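Local atomic coordinates of GRAM domain-containing protein 1A (Mus musculus, PDB entry 6GQF), a protein that carries cholesterol from the plasma membrane to the endoplasmic reticulum without vesicles, binding the sterol in its VASt (ASTER) domain. Residues A[41-46]-A[160-165]. Numbering follows the deposited sequence.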
loop_
_atom_site.group_PDB
_atom_site.type_symbol
_atom_site.label_atom_id
_atom_site.label_comp_id
_atom_site.label_asym_id
_atom_site.label_seq_id
_atom_site.Cartn_x
_atom_site.Cartn_y
_atom_site.Cartn_z
ATOM N N LEU A 41 -2.336 7.911 -9.853
ATOM C CA LEU A 41 -3.503 7.076 -9.587
ATOM C C LEU A 41 -3.191 5.653 -10.023
ATOM O O LEU A 41 -3.161 5.360 -11.214
ATOM C CB LEU A 41 -4.737 7.607 -10.326
ATOM C CG LEU A 41 -6.034 6.804 -10.178
ATOM C CD1 LEU A 41 -6.549 6.851 -8.744
ATOM C CD2 LEU A 41 -7.088 7.317 -11.144
ATOM N N LEU A 42 -2.956 4.772 -9.057
ATOM C CA LEU A 42 -2.466 3.431 -9.352
ATOM C C LEU A 42 -3.603 2.483 -9.713
ATOM O O LEU A 42 -3.506 1.724 -10.679
ATOM C CB LEU A 42 -1.678 2.874 -8.157
ATOM C CG LEU A 42 -0.295 3.472 -7.852
ATOM C CD1 LEU A 42 0.646 3.325 -9.032
ATOM C CD2 LEU A 42 -0.379 4.930 -7.438
ATOM N N ILE A 43 -4.680 2.534 -8.937
ATOM C CA ILE A 43 -5.817 1.647 -9.142
ATOM C C ILE A 43 -7.117 2.433 -9.171
ATOM O O ILE A 43 -7.294 3.392 -8.424
ATOM C CB ILE A 43 -5.899 0.578 -8.038
ATOM C CG1 ILE A 43 -4.651 -0.308 -8.066
ATOM C CG2 ILE A 43 -7.154 -0.275 -8.204
ATOM C CD1 ILE A 43 -4.524 -1.234 -6.863
ATOM N N ASN A 44 -8.021 2.012 -10.050
ATOM C CA ASN A 44 -9.362 2.571 -10.121
ATOM C C ASN A 44 -10.289 1.542 -10.760
ATOM O O ASN A 44 -10.654 1.658 -11.927
ATOM C CB ASN A 44 -9.366 3.882 -10.908
ATOM C CG ASN A 44 -10.703 4.591 -10.855
ATOM O OD1 ASN A 44 -11.493 4.384 -9.937
ATOM N ND2 ASN A 44 -10.961 5.438 -11.843
ATOM N N SER A 45 -10.642 0.524 -9.983
ATOM C CA SER A 45 -11.428 -0.596 -10.474
ATOM C C SER A 45 -12.750 -0.735 -9.731
ATOM O O SER A 45 -12.884 -0.292 -8.592
ATOM C CB SER A 45 -10.619 -1.884 -10.344
ATOM O OG SER A 45 -9.372 -1.755 -11.005
ATOM N N VAL A 46 -13.725 -1.352 -10.389
ATOM C CA VAL A 46 -14.989 -1.687 -9.749
ATOM C C VAL A 46 -15.096 -3.200 -9.650
ATOM O O VAL A 46 -14.927 -3.912 -10.639
ATOM C CB VAL A 46 -16.198 -1.116 -10.516
ATOM C CG1 VAL A 46 -17.498 -1.542 -9.851
ATOM C CG2 VAL A 46 -16.120 0.408 -10.583
ATOM N N ALA A 160 -18.590 -2.750 -5.266
ATOM C CA ALA A 160 -17.882 -1.600 -4.711
ATOM C C ALA A 160 -16.728 -1.170 -5.608
ATOM O O ALA A 160 -16.222 -1.961 -6.409
ATOM C CB ALA A 160 -17.371 -1.918 -3.318
ATOM N N ARG A 161 -16.321 0.090 -5.464
ATOM C CA ARG A 161 -15.188 0.632 -6.206
ATOM C C ARG A 161 -13.946 0.662 -5.322
ATOM O O ARG A 161 -14.046 0.756 -4.098
ATOM C CB ARG A 161 -15.497 2.041 -6.726
ATOM C CG ARG A 161 -14.318 2.718 -7.430
ATOM C CD ARG A 161 -14.671 4.111 -7.918
ATOM N NE ARG A 161 -15.736 4.094 -8.918
ATOM C CZ ARG A 161 -15.550 3.950 -10.229
ATOM N NH1 ARG A 161 -14.330 3.800 -10.734
ATOM N NH2 ARG A 161 -16.597 3.952 -11.041
ATOM N N LEU A 162 -12.779 0.579 -5.955
ATOM C CA LEU A 162 -11.503 0.686 -5.259
ATOM C C LEU A 162 -10.606 1.707 -5.959
ATOM O O LEU A 162 -10.364 1.604 -7.162
ATOM C CB LEU A 162 -10.813 -0.683 -5.193
ATOM C CG LEU A 162 -9.427 -0.752 -4.544
ATOM C CD1 LEU A 162 -9.459 -0.293 -3.106
ATOM C CD2 LEU A 162 -8.884 -2.164 -4.612
ATOM N N ARG A 163 -10.139 2.701 -5.206
ATOM C CA ARG A 163 -9.164 3.668 -5.704
ATOM C C ARG A 163 -7.890 3.629 -4.865
ATOM O O ARG A 163 -7.945 3.536 -3.639
ATOM C CB ARG A 163 -9.744 5.085 -5.699
ATOM C CG ARG A 163 -10.772 5.339 -6.775
ATOM C CD ARG A 163 -11.433 6.697 -6.600
ATOM N NE ARG A 163 -10.538 7.815 -6.901
ATOM C CZ ARG A 163 -10.324 8.308 -8.120
ATOM N NH1 ARG A 163 -10.923 7.779 -9.181
ATOM N NH2 ARG A 163 -9.497 9.331 -8.282
ATOM N N VAL A 164 -6.742 3.696 -5.535
ATOM C CA VAL A 164 -5.464 3.805 -4.849
ATOM C C VAL A 164 -4.577 4.831 -5.537
ATOM O O VAL A 164 -4.186 4.663 -6.692
ATOM C CB VAL A 164 -4.720 2.460 -4.792
ATOM C CG1 VAL A 164 -3.428 2.601 -3.985
ATOM C CG2 VAL A 164 -5.612 1.380 -4.190
ATOM N N SER A 165 -4.275 5.900 -4.812
ATOM C CA SER A 165 -3.329 6.903 -5.264
ATOM C C SER A 165 -2.131 6.882 -4.332
ATOM O O SER A 165 -2.239 6.457 -3.183
ATOM C CB SER A 165 -3.972 8.287 -5.288
ATOM O OG SER A 165 -4.486 8.610 -4.009
#
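Residues 41-46 and 160-165 pair as antiparallel strands whose axes come within 4.5 Å, and a classic beta bulge interrupts their register where L42 and I43 both face V164. The pairing joins the first and last strands of the VASt domain's sheet, a START-like, helix-grip arrangement with the long helix 176-202 against one side. At the bulge V164 O accepts two amides, L42 N at 2.7 Å and I43 N at 3.1 Å, the latter on a lone pair. V164 N bonds to I43 O, and beyond the bulge S45 and L162 form a reciprocal pair.

On the helix-facing side I43 and V164 lie alongside each other, CD1 of I43 meeting CG2 of V164 at 3.9 Å, and both side chains touch F194 of the helix. S45 points to this side too, its hydroxyl bound to D198. The side chain of V164 is about 8 Å from the bound 25-hydroxycholesterol.

On the other face, CD1 of L41 sits over one face of the R163 guanidinium, offset toward its rim, and R163 NH2 forms a salt bridge with D36. R161 points CG opposite its backbone N (chi1 176°) and bends at chi3, which carries the guanidinium over to N44 and V46. N44 OD1 meets its edge near the plane, 3.0 Å from R161 NH1, a donor above the amide plane. Cut back to an alanine, R161 would probably leave N44 OD1 without this donor and V46 CG2 without its flat partner. That methyl sits over the guanidinium centre, V46 CG2 lying 3.6 Å from R161 CZ.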